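Local atomic coordinates of 3-phosphoshikimate 1-carboxyvinyltransferase (Streptomyces sviceus, PDB entry 7M0O), a protein that probably transfers the enolpyruvyl group of phosphoenolpyruvate to the 5-hydroxyl of shikimate-3-phosphate, a step of chorismate biosynthesis. Residues Cys324-Leu337 with Ala358-Phe372. Numbering follows the deposited sequence.
Sequences CDRLEACAENLRRL and AQVTSYGDHRIVMSF. With PO4 (phosphate ion), chain B.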
ATOM      1  N   CYS A 324      16.553  -7.023   1.915  1.00 22.47           N
ATOM      2  CA  CYS A 324      17.696  -7.491   1.152  1.00 21.06           C
ATOM      3  C   CYS A 324      18.183  -6.338   0.283  1.00 17.82           C
ATOM      4  O   CYS A 324      17.421  -5.417  -0.036  1.00 20.81           O
ATOM      5  CB  CYS A 324      17.343  -8.743   0.288  1.00 28.26           C
ATOM      6  SG  CYS A 324      16.373  -8.541  -1.278  1.00 32.85           S
ATOM      7  N   ASP A 325      19.467  -6.362  -0.057  1.00 21.34           N
ATOM      8  CA  ASP A 325      20.011  -5.396  -1.009  1.00 20.05           C
ATOM      9  C   ASP A 325      19.483  -5.783  -2.387  1.00 12.57           C
ATOM     10  O   ASP A 325      19.963  -6.734  -2.997  1.00 14.74           O
ATOM     11  CB  ASP A 325      21.538  -5.379  -0.957  1.00 17.73           C
ATOM     12  CG  ASP A 325      22.154  -4.289  -1.849  1.00 21.05           C
ATOM     13  OD1 ASP A 325      21.556  -3.980  -2.898  1.00 18.47           O
ATOM     14  OD2 ASP A 325      23.241  -3.751  -1.518  1.00 19.02           O
ATOM     15  N   ARG A 326      18.487  -5.040  -2.879  1.00 16.91           N
ATOM     16  CA  ARG A 326      17.820  -5.398  -4.129  1.00 14.02           C
ATOM     17  C   ARG A 326      18.663  -5.081  -5.350  1.00 15.98           C
ATOM     18  O   ARG A 326      18.514  -5.742  -6.386  1.00 15.38           O
ATOM     19  CB  ARG A 326      16.476  -4.669  -4.252  1.00 16.17           C
ATOM     20  CG  ARG A 326      15.387  -5.236  -3.380  1.00 18.30           C
ATOM     21  CD  ARG A 326      14.092  -4.464  -3.520  1.00 15.38           C
ATOM     22  NE  ARG A 326      13.046  -5.113  -2.746  1.00 17.44           N
ATOM     23  CZ  ARG A 326      11.861  -4.581  -2.465  1.00 18.32           C
ATOM     24  NH1 ARG A 326      11.544  -3.365  -2.872  1.00 14.36           N
ATOM     25  NH2 ARG A 326      10.978  -5.281  -1.768  1.00 16.67           N
ATOM     26  N   LEU A 327      19.537  -4.082  -5.245  1.00 15.66           N
ATOM     27  CA  LEU A 327      20.490  -3.806  -6.308  1.00 15.09           C
ATOM     28  C   LEU A 327      21.430  -4.993  -6.497  1.00 14.53           C
ATOM     29  O   LEU A 327      21.564  -5.518  -7.606  1.00 15.08           O
ATOM     30  CB  LEU A 327      21.254  -2.515  -5.994  1.00 18.58           C
ATOM     31  CG  LEU A 327      21.936  -1.760  -7.143  1.00 15.64           C
ATOM     32  CD1 LEU A 327      22.173  -0.271  -6.828  1.00 11.94           C
ATOM     33  CD2 LEU A 327      23.252  -2.424  -7.513  1.00 19.22           C
ATOM     34  N   GLU A 328      22.029  -5.481  -5.407  1.00 17.27           N
ATOM     35  CA  GLU A 328      22.927  -6.626  -5.531  1.00 13.89           C
ATOM     36  C   GLU A 328      22.180  -7.886  -5.945  1.00 14.79           C
ATOM     37  O   GLU A 328      22.723  -8.711  -6.689  1.00 17.51           O
ATOM     38  CB  GLU A 328      23.669  -6.874  -4.221  1.00 16.22           C
ATOM     39  CG  GLU A 328      24.671  -5.808  -3.844  1.00 22.80           C
ATOM     40  CD  GLU A 328      25.861  -5.729  -4.791  1.00 21.65           C
ATOM     41  OE1 GLU A 328      26.296  -6.767  -5.331  1.00 28.31           O
ATOM     42  OE2 GLU A 328      26.354  -4.610  -5.010  1.00 24.75           O
ATOM     43  N   ALA A 329      20.953  -8.078  -5.441  1.00 15.33           N
ATOM     44  CA  ALA A 329      20.188  -9.277  -5.773  1.00 15.86           C
ATOM     45  C   ALA A 329      19.823  -9.312  -7.252  1.00 14.74           C
ATOM     46  O   ALA A 329      19.880 -10.371  -7.885  1.00 14.08           O
ATOM     47  CB  ALA A 329      18.926  -9.357  -4.912  1.00 11.99           C
ATOM     48  N   CYS A 330      19.463  -8.161  -7.822  1.00 14.37           N
ATOM     49  CA  CYS A 330      19.218  -8.098  -9.257  1.00 13.90           C
ATOM     50  C   CYS A 330      20.478  -8.419 -10.053  1.00 14.34           C
ATOM     51  O   CYS A 330      20.431  -9.179 -11.028  1.00 16.16           O
ATOM     52  CB  CYS A 330      18.665  -6.718  -9.632  1.00 11.58           C
ATOM     53  SG  CYS A 330      16.911  -6.529  -9.220  1.00 14.40           S
ATOM     54  N   ALA A 331      21.610  -7.827  -9.663  1.00 13.78           N
ATOM     55  CA  ALA A 331      22.856  -8.094 -10.367  1.00 10.80           C
ATOM     56  C   ALA A 331      23.247  -9.563 -10.256  1.00 12.04           C
ATOM     57  O   ALA A 331      23.656 -10.188 -11.242  1.00 14.26           O
ATOM     58  CB  ALA A 331      23.971  -7.202  -9.822  1.00 16.73           C
ATOM     59  N   GLU A 332      23.139 -10.129  -9.059  1.00 13.72           N
ATOM     60  CA  GLU A 332      23.558 -11.512  -8.883  1.00 16.85           C
ATOM     61  C   GLU A 332      22.721 -12.447  -9.747  1.00 17.90           C
ATOM     62  O   GLU A 332      23.253 -13.363 -10.381  1.00 17.85           O
ATOM     63  CB  GLU A 332      23.468 -11.908  -7.411  1.00 19.65           C
ATOM     64  CG  GLU A 332      24.026 -13.296  -7.128  1.00 19.16           C
ATOM     65  CD  GLU A 332      23.744 -13.775  -5.714  1.00 32.51           C
ATOM     66  OE1 GLU A 332      23.131 -13.022  -4.920  1.00 29.90           O
ATOM     67  OE2 GLU A 332      24.143 -14.916  -5.400  1.00 34.26           O
ATOM     68  N   ASN A 333      21.409 -12.219  -9.803  1.00 13.98           N
ATOM     69  CA  ASN A 333      20.546 -13.126 -10.553  1.00 16.59           C
ATOM     70  C   ASN A 333      20.698 -12.921 -12.056  1.00 14.29           C
ATOM     71  O   ASN A 333      20.672 -13.888 -12.825  1.00 14.45           O
ATOM     72  CB  ASN A 333      19.102 -12.939 -10.091  1.00 13.49           C
ATOM     73  CG  ASN A 333      18.819 -13.691  -8.791  1.00 16.08           C
ATOM     74  OD1 ASN A 333      18.931 -14.925  -8.738  1.00 18.74           O
ATOM     75  ND2 ASN A 333      18.492 -12.959  -7.736  1.00 14.95           N
ATOM     76  N   LEU A 334      20.894 -11.671 -12.493  1.00 11.44           N
ATOM     77  CA  LEU A 334      21.118 -11.406 -13.910  1.00 10.90           C
ATOM     78  C   LEU A 334      22.415 -12.053 -14.377  1.00 16.48           C
ATOM     79  O   LEU A 334      22.484 -12.609 -15.483  1.00 15.16           O
ATOM     80  CB  LEU A 334      21.140  -9.898 -14.162  1.00 13.65           C
ATOM     81  CG  LEU A 334      19.774  -9.233 -14.319  1.00 16.00           C
ATOM     82  CD1 LEU A 334      19.877  -7.694 -14.207  1.00 12.21           C
ATOM     83  CD2 LEU A 334      19.135  -9.649 -15.632  1.00 14.72           C
ATOM     84  N   ARG A 335      23.438 -12.035 -13.521  1.00 15.92           N
ATOM     85  CA  ARG A 335      24.712 -12.648 -13.883  1.00 14.83           C
ATOM     86  C   ARG A 335      24.592 -14.162 -13.946  1.00 15.58           C
ATOM     87  O   ARG A 335      25.212 -14.804 -14.801  1.00 19.89           O
ATOM     88  CB  ARG A 335      25.786 -12.235 -12.881  1.00 13.18           C
ATOM     89  CG  ARG A 335      26.275 -10.802 -13.075  1.00 16.00           C
ATOM     90  CD  ARG A 335      27.065 -10.324 -11.850  1.00 16.65           C
ATOM     91  NE  ARG A 335      27.625  -8.992 -12.043  1.00 18.70           N
ATOM     92  CZ  ARG A 335      27.808  -8.124 -11.054  1.00 23.04           C
ATOM     93  NH1 ARG A 335      27.475  -8.452  -9.807  1.00 24.75           N
ATOM     94  NH2 ARG A 335      28.326  -6.931 -11.303  1.00 21.14           N
ATOM     95  N   ARG A 336      23.804 -14.743 -13.046  1.00 16.02           N
ATOM     96  CA  ARG A 336      23.563 -16.181 -13.095  1.00 19.88           C
ATOM     97  C   ARG A 336      22.895 -16.584 -14.405  1.00 20.77           C
ATOM     98  O   ARG A 336      23.116 -17.696 -14.904  1.00 20.37           O
ATOM     99  CB  ARG A 336      22.714 -16.609 -11.895  1.00 22.64           C
ATOM    100  CG  ARG A 336      22.633 -18.113 -11.690  1.00 28.02           C
ATOM    101  CD  ARG A 336      21.966 -18.449 -10.363  1.00 27.44           C
ATOM    102  NE  ARG A 336      22.677 -17.822  -9.257  1.00 35.63           N
ATOM    103  CZ  ARG A 336      22.126 -17.540  -8.085  1.00 32.83           C
ATOM    104  NH1 ARG A 336      20.852 -17.829  -7.868  1.00 32.39           N
ATOM    105  NH2 ARG A 336      22.846 -16.969  -7.132  1.00 29.99           N
ATOM    106  N   LEU A 337      22.088 -15.695 -14.976  1.00 15.40           N
ATOM    107  CA  LEU A 337      21.456 -15.926 -16.272  1.00 15.25           C
ATOM    108  C   LEU A 337      22.390 -15.682 -17.452  1.00 15.68           C
ATOM    109  O   LEU A 337      21.985 -15.910 -18.600  1.00 19.61           O
ATOM    110  CB  LEU A 337      20.213 -15.040 -16.407  1.00 20.38           C
ATOM    111  CG  LEU A 337      19.155 -15.206 -15.316  1.00 16.39           C
ATOM    112  CD1 LEU A 337      18.051 -14.163 -15.486  1.00 19.08           C
ATOM    113  CD2 LEU A 337      18.583 -16.620 -15.347  1.00 17.79           C
ATOM    114  N   ALA A 358      17.985 -20.437 -14.973  1.00 18.30           N
ATOM    115  CA  ALA A 358      18.615 -20.922 -13.751  1.00 21.33           C
ATOM    116  C   ALA A 358      17.667 -20.663 -12.585  1.00 20.76           C
ATOM    117  O   ALA A 358      16.613 -20.042 -12.739  1.00 19.76           O
ATOM    118  CB  ALA A 358      19.977 -20.256 -13.527  1.00 23.97           C
ATOM    119  N   GLN A 359      18.056 -21.144 -11.408  1.00 24.01           N
ATOM    120  CA  GLN A 359      17.289 -20.890 -10.201  1.00 18.52           C
ATOM    121  C   GLN A 359      17.654 -19.525  -9.636  1.00 21.29           C
ATOM    122  O   GLN A 359      18.829 -19.229  -9.402  1.00 25.27           O
ATOM    123  CB  GLN A 359      17.548 -21.966  -9.153  1.00 21.89           C
ATOM    124  CG  GLN A 359      16.644 -21.820  -7.961  1.00 20.76           C
ATOM    125  CD  GLN A 359      17.094 -22.648  -6.786  1.00 26.96           C
ATOM    126  OE1 GLN A 359      18.159 -22.419  -6.219  1.00 34.79           O
ATOM    127  NE2 GLN A 359      16.283 -23.623  -6.416  1.00 24.85           N
ATOM    128  N   VAL A 360      16.637 -18.702  -9.410  1.00 18.85           N
ATOM    129  CA  VAL A 360      16.804 -17.361  -8.868  1.00 16.44           C
ATOM    130  C   VAL A 360      16.956 -17.437  -7.355  1.00 15.68           C
ATOM    131  O   VAL A 360      16.188 -18.134  -6.681  1.00 17.51           O
ATOM    132  CB  VAL A 360      15.603 -16.488  -9.256  1.00 14.49           C
ATOM    133  CG1 VAL A 360      15.492 -15.258  -8.347  1.00 14.81           C
ATOM    134  CG2 VAL A 360      15.705 -16.097 -10.730  1.00 21.71           C
ATOM    135  N   THR A 361      17.962 -16.732  -6.816  1.00 13.66           N
ATOM    136  CA  THR A 361      18.096 -16.555  -5.372  1.00 14.43           C
ATOM    137  C   THR A 361      17.234 -15.374  -4.927  1.00 18.39           C
ATOM    138  O   THR A 361      17.571 -14.214  -5.185  1.00 17.70           O
ATOM    139  CB  THR A 361      19.547 -16.320  -4.964  1.00 22.70           C
ATOM    140  OG1 THR A 361      20.350 -17.428  -5.374  1.00 27.92           O
ATOM    141  CG2 THR A 361      19.634 -16.184  -3.433  1.00 19.99           C
ATOM    142  N   SER A 362      16.135 -15.665  -4.236  1.00 16.51           N
ATOM    143  CA  SER A 362      15.151 -14.637  -3.928  1.00 16.78           C
ATOM    144  C   SER A 362      15.527 -13.752  -2.744  1.00 18.06           C
ATOM    145  O   SER A 362      15.068 -12.602  -2.681  1.00 19.10           O
ATOM    146  CB  SER A 362      13.787 -15.308  -3.697  1.00 22.43           C
ATOM    147  OG  SER A 362      13.731 -15.895  -2.409  1.00 18.68           O
ATOM    148  N   TYR A 363      16.336 -14.248  -1.807  1.00 17.44           N
ATOM    149  CA  TYR A 363      16.565 -13.583  -0.517  1.00 16.80           C
ATOM    150  C   TYR A 363      15.258 -13.357   0.251  1.00 16.60           C
ATOM    151  O   TYR A 363      15.183 -12.474   1.115  1.00 17.21           O
ATOM    152  CB  TYR A 363      17.333 -12.254  -0.681  1.00 20.58           C
ATOM    153  CG  TYR A 363      18.760 -12.459  -1.152  1.00 17.81           C
ATOM    154  CD1 TYR A 363      19.776 -12.726  -0.246  1.00 25.62           C
ATOM    155  CD2 TYR A 363      19.082 -12.419  -2.503  1.00 22.03           C
ATOM    156  CE1 TYR A 363      21.076 -12.930  -0.668  1.00 27.20           C
ATOM    157  CE2 TYR A 363      20.384 -12.623  -2.941  1.00 22.83           C
ATOM    158  CZ  TYR A 363      21.378 -12.874  -2.018  1.00 22.46           C
ATOM    159  OH  TYR A 363      22.676 -13.091  -2.442  1.00 25.95           O
ATOM    160  N   GLY A 364      14.227 -14.152  -0.053  1.00 18.21           N
ATOM    161  CA  GLY A 364      12.906 -14.000   0.526  1.00 16.72           C
ATOM    162  C   GLY A 364      12.157 -12.771   0.069  1.00 14.43           C
ATOM    163  O   GLY A 364      11.119 -12.434   0.654  1.00 16.32           O
ATOM    164  N   ASP A 365      12.645 -12.107  -0.981  1.00 11.96           N
ATOM    165  CA  ASP A 365      12.099 -10.834  -1.446  1.00 17.13           C
ATOM    166  C   ASP A 365      11.061 -11.061  -2.542  1.00 11.76           C
ATOM    167  O   ASP A 365      11.398 -11.529  -3.642  1.00 13.35           O
ATOM    168  CB  ASP A 365      13.218  -9.930  -1.966  1.00 14.71           C
ATOM    169  CG  ASP A 365      12.775  -8.490  -2.125  1.00 16.66           C
ATOM    170  OD1 ASP A 365      11.661  -8.252  -2.633  1.00 20.36           O
ATOM    171  OD2 ASP A 365      13.547  -7.597  -1.724  1.00 19.57           O
ATOM    172  N   HIS A 366       9.808 -10.699  -2.235  1.00 14.38           N
ATOM    173  CA  HIS A 366       8.688 -10.859  -3.170  1.00 13.00           C
ATOM    174  C   HIS A 366       8.946 -10.198  -4.525  1.00 13.73           C
ATOM    175  O   HIS A 366       8.566 -10.743  -5.572  1.00 11.34           O
ATOM    176  CB  HIS A 366       7.406 -10.302  -2.547  1.00 14.27           C
ATOM    177  CG  HIS A 366       7.546  -8.935  -1.945  1.00 14.13           C
ATOM    178  ND1 HIS A 366       8.438  -8.641  -0.929  1.00 18.64           N
ATOM    179  CD2 HIS A 366       6.889  -7.783  -2.209  1.00 17.64           C
ATOM    180  CE1 HIS A 366       8.321  -7.367  -0.602  1.00 16.95           C
ATOM    181  NE2 HIS A 366       7.391  -6.823  -1.365  1.00 13.69           N
ATOM    182  N   ARG A 367       9.587  -9.024  -4.529  1.00 11.35           N
ATOM    183  CA  ARG A 367       9.817  -8.321  -5.790  1.00 13.41           C
ATOM    184  C   ARG A 367      10.902  -8.977  -6.645  1.00 10.54           C
ATOM    185  O   ARG A 367      10.863  -8.858  -7.867  1.00 12.69           O
ATOM    186  CB  ARG A 367      10.168  -6.860  -5.521  1.00 11.00           C
ATOM    187  CG  ARG A 367       9.181  -6.195  -4.553  1.00 12.74           C
ATOM    188  CD  ARG A 367       8.748  -4.809  -5.005  1.00 13.60           C
ATOM    189  NE  ARG A 367       7.718  -4.327  -4.087  1.00 17.01           N
ATOM    190  CZ  ARG A 367       6.410  -4.461  -4.298  1.00 13.43           C
ATOM    191  NH1 ARG A 367       5.965  -5.047  -5.410  1.00 11.56           N
ATOM    192  NH2 ARG A 367       5.548  -4.030  -3.396  1.00 12.69           N
ATOM    193  N   ILE A 368      11.867  -9.680  -6.044  1.00 11.59           N
ATOM    194  CA  ILE A 368      12.820 -10.434  -6.856  1.00 12.52           C
ATOM    195  C   ILE A 368      12.112 -11.584  -7.574  1.00 10.71           C
ATOM    196  O   ILE A 368      12.343 -11.827  -8.764  1.00 12.18           O
ATOM    197  CB  ILE A 368      14.004 -10.929  -5.999  1.00 12.53           C
ATOM    198  CG1 ILE A 368      14.747  -9.755  -5.356  1.00 13.87           C
ATOM    199  CG2 ILE A 368      14.972 -11.788  -6.840  1.00 12.72           C
ATOM    200  CD1 ILE A 368      15.319  -8.737  -6.361  1.00 13.51           C
ATOM    201  N   VAL A 369      11.222 -12.301  -6.877  1.00 11.42           N
ATOM    202  CA  VAL A 369      10.504 -13.407  -7.512  1.00 11.25           C
ATOM    203  C   VAL A 369       9.562 -12.887  -8.594  1.00 13.78           C
ATOM    204  O   VAL A 369       9.531 -13.402  -9.717  1.00 10.84           O
ATOM    205  CB  VAL A 369       9.744 -14.234  -6.455  1.00  9.49           C
ATOM    206  CG1 VAL A 369       8.828 -15.264  -7.152  1.00 12.96           C
ATOM    207  CG2 VAL A 369      10.734 -14.942  -5.555  1.00 10.91           C
ATOM    208  N   MET A 370       8.769 -11.860  -8.273  1.00 11.55           N
ATOM    209  CA  MET A 370       7.796 -11.388  -9.252  1.00 12.38           C
ATOM    210  C   MET A 370       8.489 -10.791 -10.472  1.00 10.07           C
ATOM    211  O   MET A 370       8.031 -10.972 -11.605  1.00  9.68           O
ATOM    212  CB  MET A 370       6.839 -10.390  -8.599  1.00 11.65           C
ATOM    213  CG  MET A 370       5.886 -11.079  -7.614  1.00 10.09           C
ATOM    214  SD  MET A 370       4.550 -10.066  -6.950  1.00 15.64           S
ATOM    215  CE  MET A 370       5.424  -9.042  -5.796  1.00 17.57           C
ATOM    216  N   SER A 371       9.606 -10.092 -10.266  1.00 10.34           N
ATOM    217  CA  SER A 371      10.305  -9.484 -11.397  1.00  7.58           C
ATOM    218  C   SER A 371      10.864 -10.533 -12.351  1.00 10.13           C
ATOM    219  O   SER A 371      10.655 -10.434 -13.562  1.00 10.96           O
ATOM    220  CB  SER A 371      11.423  -8.564 -10.909  1.00  8.63           C
ATOM    221  OG  SER A 371      10.898  -7.454 -10.231  1.00 12.50           O
ATOM    222  N   PHE A 372      11.570 -11.551 -11.827  1.00 10.60           N
ATOM    223  CA  PHE A 372      12.187 -12.531 -12.710  1.00 10.27           C
ATOM    224  C   PHE A 372      11.187 -13.537 -13.260  1.00  9.83           C
ATOM    225  O   PHE A 372      11.500 -14.219 -14.249  1.00 13.40           O
ATOM    226  CB  PHE A 372      13.356 -13.235 -11.999  1.00 12.81           C
ATOM    227  CG  PHE A 372      14.576 -12.355 -11.885  1.00 14.42           C
ATOM    228  CD1 PHE A 372      15.419 -12.170 -12.976  1.00 17.35           C
ATOM    229  CD2 PHE A 372      14.834 -11.658 -10.721  1.00 14.66           C
ATOM    230  CE1 PHE A 372      16.514 -11.328 -12.893  1.00 18.38           C
ATOM    231  CE2 PHE A 372      15.932 -10.805 -10.623  1.00 17.43           C
ATOM    232  CZ  PHE A 372      16.776 -10.643 -11.708  1.00 17.62           C
TER
HETATM  233  P   PO4 B 501       7.976  -3.239  -0.525  1.00 17.89           P
HETATM  234  O1  PO4 B 501       7.511  -1.807  -0.559  1.00 28.05           O
HETATM  235  O2  PO4 B 501       8.919  -3.441  -1.685  1.00 17.44           O
HETATM  236  O3  PO4 B 501       6.767  -4.137  -0.635  1.00 24.73           O
HETATM  237  O4  PO4 B 501       8.677  -3.449   0.791  1.00 27.02           O
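Arg326 and Asp365 form a salt bridge that illustrates how a second-shell carboxylate can orient an anion-binding arginine. Arg326 NE points almost straight (177°) at the syn side of Asp365 OD2, 2.7 Å away, while Asp365 OD1 caps its own helix at Arg367 N. Thus fixed, Arg326 gives NH1 and NH2 to phosphate O2; Arg367 NE reaches the same oxygen at 2.8 Å, and His366 NE2 takes O3. Both arginines are predicted to bind phosphoenolpyruvate, so the ion, probably from the crystallisation liquor, may mark an anion subsite.

The amide of Asn333 reads the backbone of Thr361 twice: OD1 accepts from Thr361 N at 2.8 Å on an in-plane lone pair, and ND2 donates to Thr361 O at 3.0 Å. With an alanine here, Thr361 N and Thr361 O would probably both lose these side-chain partners. Arg336, its chain bent at chi3 (-57°), turns NH1 between Gln359 O (2.9 Å) and Thr361 OG1, both in the guanidinium plane. Tyr363 OH donates to Glu332 OE1 at 2.5 Å.

Among apolar contacts, Ile368 is a knob among Arg326, Ala329, Cys330 and Asn333, and Asn333 CB lies over the Phe372 face in a CH-pi contact.

Helices 326-336 and 366-372 cross at -37°, with strand 340-344 touching the former, strand 383-384 the latter, and helix 297-303 both.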